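Long-range contacts in Ice-binding protein isoform1a (Antarctomyces psychrotrophicus, PDB 7BWX), which probably binds to ice crystals at their prism planes, as an antifreeze protein of the ice-binding protein family built on a right-handed beta-helix: residues T31-D36 against N202-Q207; H168-V173 against T186-L191. The protein carries 1 engineered substitution. One frame throughout, in Å; residues are numbered along the deposited sequence.

Interaction 1 of 2, residues T31-D36 against N202-Q207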
# COMPACT_ATOMS: atom_id res chain seq x y z
N THR A 31 2.99 -11.71 12.83
CA THR A 31 3.32 -10.72 11.81
C THR A 31 4.80 -10.39 11.86
O THR A 31 5.41 -10.33 12.94
CB THR A 31 2.39 -9.52 12.02
OG1 THR A 31 1.05 -9.91 11.69
CG2 THR A 31 2.84 -8.34 11.21
N VAL A 32 5.37 -10.15 10.69
CA VAL A 32 6.74 -9.64 10.52
C VAL A 32 6.68 -8.42 9.62
O VAL A 32 6.27 -8.50 8.42
CB VAL A 32 7.67 -10.71 9.94
CG1 VAL A 32 9.02 -10.11 9.64
CG2 VAL A 32 7.77 -11.88 10.88
N ILE A 33 7.06 -7.29 10.18
CA ILE A 33 7.21 -6.02 9.43
C ILE A 33 8.68 -5.77 9.18
O ILE A 33 9.40 -5.42 10.15
CB ILE A 33 6.59 -4.82 10.17
CG1 ILE A 33 5.13 -5.07 10.60
CG2 ILE A 33 6.73 -3.59 9.32
CD1 ILE A 33 4.17 -5.34 9.48
N ASN A 34 9.12 -5.91 7.93
CA ASN A 34 10.51 -5.62 7.53
C ASN A 34 10.57 -4.18 7.05
O ASN A 34 10.56 -3.92 5.84
CB ASN A 34 11.07 -6.61 6.49
CG ASN A 34 11.07 -8.02 7.02
OD1 ASN A 34 11.59 -8.27 8.11
ND2 ASN A 34 10.43 -8.93 6.27
N GLY A 35 10.63 -3.26 7.99
CA GLY A 35 10.50 -1.82 7.77
C GLY A 35 10.24 -1.13 9.09
O GLY A 35 10.13 -1.80 10.10
N ASP A 36 10.11 0.17 9.03
CA ASP A 36 9.79 0.99 10.21
C ASP A 36 8.29 0.91 10.44
O ASP A 36 7.53 0.58 9.49
CB ASP A 36 10.26 2.42 9.98
CG ASP A 36 11.77 2.59 9.86
OD1 ASP A 36 12.51 1.67 10.24
OD2 ASP A 36 12.18 3.67 9.41
N ASN A 202 0.68 -11.16 9.05
CA ASN A 202 1.11 -10.64 7.73
C ASN A 202 2.62 -10.56 7.65
O ASN A 202 3.33 -10.57 8.67
CB ASN A 202 0.53 -9.26 7.44
CG ASN A 202 -0.96 -9.26 7.63
OD1 ASN A 202 -1.47 -8.62 8.54
ND2 ASN A 202 -1.63 -9.98 6.75
N THR A 203 3.12 -10.43 6.43
CA THR A 203 4.52 -10.05 6.21
C THR A 203 4.53 -8.84 5.30
O THR A 203 3.95 -8.91 4.22
CB THR A 203 5.37 -11.16 5.57
OG1 THR A 203 5.17 -12.29 6.40
CG2 THR A 203 6.84 -10.80 5.50
N VAL A 204 5.17 -7.79 5.72
CA VAL A 204 5.32 -6.55 4.94
C VAL A 204 6.81 -6.26 4.86
O VAL A 204 7.49 -6.11 5.92
CB VAL A 204 4.59 -5.37 5.62
CG1 VAL A 204 4.76 -4.11 4.77
CG2 VAL A 204 3.16 -5.71 5.93
N THR A 205 7.30 -6.18 3.64
CA THR A 205 8.71 -5.88 3.38
C THR A 205 8.85 -4.64 2.52
O THR A 205 8.53 -4.68 1.31
CB THR A 205 9.38 -7.10 2.72
OG1 THR A 205 9.17 -8.22 3.57
CG2 THR A 205 10.86 -6.85 2.49
N VAL A 206 9.46 -3.62 3.06
CA VAL A 206 9.68 -2.36 2.32
C VAL A 206 10.69 -2.62 1.19
O VAL A 206 11.64 -3.29 1.43
CB VAL A 206 10.11 -1.23 3.27
CG1 VAL A 206 10.45 0.04 2.52
CG2 VAL A 206 9.02 -0.98 4.30
N GLN A 207 10.46 -2.04 0.03
CA GLN A 207 11.28 -2.22 -1.20
C GLN A 207 11.93 -0.90 -1.57
O GLN A 207 11.35 0.12 -1.25
CB GLN A 207 10.38 -2.68 -2.36
CG GLN A 207 9.59 -3.95 -2.04
CD GLN A 207 10.49 -5.14 -1.80
OE1 GLN A 207 10.42 -5.84 -0.78
NE2 GLN A 207 11.38 -5.37 -2.74

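Interaction 2 of 2, residues H168-V173 against T186-L191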
# COMPACT_ATOMS: atom_id res chain seq x y z
N HIS A 168 -1.27 -11.47 -2.02
CA HIS A 168 0.05 -10.87 -2.19
C HIS A 168 -0.08 -9.58 -2.97
O HIS A 168 -0.70 -9.56 -4.02
CB HIS A 168 1.04 -11.83 -2.86
CG HIS A 168 2.37 -11.20 -3.02
ND1 HIS A 168 3.18 -10.97 -1.92
CD2 HIS A 168 2.99 -10.63 -4.09
CE1 HIS A 168 4.27 -10.34 -2.32
NE2 HIS A 168 4.20 -10.15 -3.66
N LEU A 169 0.51 -8.50 -2.43
CA LEU A 169 0.49 -7.18 -3.09
C LEU A 169 1.91 -6.68 -3.24
O LEU A 169 2.79 -6.97 -2.37
CB LEU A 169 -0.38 -6.22 -2.28
CG LEU A 169 -0.50 -4.80 -2.82
CD1 LEU A 169 -1.88 -4.22 -2.56
CD2 LEU A 169 0.55 -3.90 -2.16
N GLU A 170 2.13 -6.01 -4.35
CA GLU A 170 3.35 -5.26 -4.64
C GLU A 170 2.90 -3.80 -4.67
O GLU A 170 1.91 -3.47 -5.36
CB GLU A 170 3.97 -5.71 -5.97
CG GLU A 170 4.37 -7.20 -6.00
CD GLU A 170 5.73 -7.52 -5.43
OE1 GLU A 170 6.55 -6.58 -5.33
OE2 GLU A 170 6.01 -8.70 -5.11
N GLY A 171 3.64 -2.96 -3.97
CA GLY A 171 3.48 -1.51 -4.09
C GLY A 171 3.16 -0.80 -2.78
O GLY A 171 3.04 -1.45 -1.74
N ASN A 172 3.08 0.52 -2.88
CA ASN A 172 2.82 1.45 -1.74
C ASN A 172 1.32 1.72 -1.69
O ASN A 172 0.77 2.27 -2.64
CB ASN A 172 3.67 2.70 -1.92
CG ASN A 172 5.15 2.39 -1.97
OD1 ASN A 172 5.70 1.82 -1.02
ND2 ASN A 172 5.80 2.79 -3.05
N VAL A 173 0.68 1.23 -0.64
CA VAL A 173 -0.74 1.42 -0.38
C VAL A 173 -0.84 2.69 0.45
O VAL A 173 -0.41 2.67 1.59
CB VAL A 173 -1.38 0.22 0.33
CG1 VAL A 173 -2.86 0.47 0.55
CG2 VAL A 173 -1.15 -1.10 -0.43
N THR A 186 0.44 -10.85 2.32
CA THR A 186 1.85 -10.46 2.21
C THR A 186 1.94 -9.25 1.30
O THR A 186 1.11 -9.11 0.34
CB THR A 186 2.74 -11.64 1.77
OG1 THR A 186 2.33 -12.07 0.47
CG2 THR A 186 2.67 -12.79 2.75
N ILE A 187 2.91 -8.40 1.59
CA ILE A 187 3.11 -7.13 0.87
C ILE A 187 4.61 -6.91 0.71
O ILE A 187 5.36 -6.94 1.70
CB ILE A 187 2.42 -5.95 1.62
CG1 ILE A 187 0.91 -6.14 1.74
CG2 ILE A 187 2.73 -4.63 0.93
CD1 ILE A 187 0.47 -6.79 3.04
N ASN A 188 5.03 -6.68 -0.52
CA ASN A 188 6.31 -6.07 -0.89
C ASN A 188 5.99 -4.65 -1.24
O ASN A 188 5.50 -4.37 -2.37
CB ASN A 188 7.00 -6.79 -2.06
CG ASN A 188 7.62 -8.12 -1.62
OD1 ASN A 188 8.00 -8.30 -0.45
ND2 ASN A 188 7.70 -9.06 -2.55
N GLY A 189 6.19 -3.77 -0.25
CA GLY A 189 5.76 -2.36 -0.34
C GLY A 189 5.50 -1.84 1.04
O GLY A 189 6.33 -2.11 1.96
N ALA A 190 4.39 -1.15 1.23
CA ALA A 190 4.14 -0.39 2.47
C ALA A 190 2.65 -0.16 2.65
O ALA A 190 1.95 -0.12 1.64
CB ALA A 190 4.91 0.89 2.42
N LEU A 191 2.21 -0.07 3.91
CA LEU A 191 0.82 0.22 4.28
C LEU A 191 0.78 1.58 4.98
O LEU A 191 1.21 1.65 6.15
CB LEU A 191 0.29 -0.90 5.18
CG LEU A 191 0.42 -2.31 4.59
CD1 LEU A 191 -0.12 -3.32 5.55
CD2 LEU A 191 -0.25 -2.45 3.24

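Interaction 1 of 2, residues T31-D36 against N202-Q207
Thr31 OG1 is gripped by two N-H groups: the backbone N of Asn202 lies 2.9 Å from OG1, and the side-chain amide of Asn27 bonds to the same oxygen. With chi1 at -68° the hydroxyl is beside its own backbone N and faces Asn202, while CG2 passes 3.4 Å from Asn202 O. A valine in its place would probably leave the Asn202 N-H and the Asn27 amide without this shared acceptor. Beyond it the strands run parallel, Val32 to Asn34 beside Thr203 to Thr205, with backbone bonds alternating from Val32 N to Asn202 O through Val206 N to Asn34 O. On the outward face Asn34 and Thr205 point the same way, and Asn34 ND2 gives a nearly straight bond (177°) to Thr205 OG1 at 3.1 Å, with the hydroxyl oxygen lying in the amide plane. Inward, Ile33 CD1 meets Val204 CG2 at 3.7 Å, side by side. At the turn Val206 CG2 rests 3.9 Å from Gly35 CA. The pair forms neighbouring rungs of the beta-helix: strand 51-52 flanks 32-34 on its other edge, Val204 packs on Ile187 and Leu191 of strand 186-192, and Ile33 reaches Leu199 of strand 197-200.

Interaction 2 of 2, residues H168-V173 against T186-L191
The imidazole of His168 crosses the Thr186 side chain at about a right angle, and its ND1 shares a hydrogen bond with Thr186 OG1 at 2.8 Å. The histidine's CG is anti to the backbone N (chi1 -180°), which carries the ring out from its own strand, so that Thr186 OG1 and Asn188 ND2 meet it at the edge, near its plane. Ring and amide planes stand 81° apart. Glu170, bent at chi2, curls its carboxylate back until OE2 collects two donors from the same face of its plane: His168 NE2 at 2.7 Å, in the plane of the ring, and Asn188 ND2 at 3.1 Å. The carboxylate and amide are turned 62° apart. Bonded at ND1 to Thr186 OG1 and at NE2 to Glu170 OE2, the ring is held in its rotation; the nearby carboxylate would tend to stabilise a protonated imidazole. The two segments are successive coils of the right-handed beta-helix in exact parallel register, both turning a corner where Gly171 meets Gly189. The backbone angles of Gly171 would jam a CB against the carbonyl oxygen of Glu170. Inside the coil Leu169 CD2 touches Ile187 CG2 at 3.9 Å, crossing at a slant, whereas past the corner Val173 and Leu191 lie side by side, CG2 to CD2 at 4.0 Å. Trp155 of strand 153-157 packs on Leu169 and Val173, and its NE1 bonds to Glu170 O.

Overall arrangement
From the N terminus the chain passes strands 19-20 and 25-28 before 31-36, then runs through helix 61-79 and several coils before 168-173. Interaction 2 closes a loop of 12 residues, a single coil pairing with the next at 186-191. The chain then makes one more coil, and 202-207 returns to 31-36 in interaction 1, closing a loop of 165 residues that contains interaction 2 entirely. Their centres are about 9 Å apart and they adjoin, since strand 203-205 lies next to 186-192: Thr203 O probably bonds to Ile187 N, and Thr205 N to Ile187 O. Strands 168-170, 186-187, 203-205 and 32-34 follow one another in a parallel row, tying the last coils to the N-terminal one.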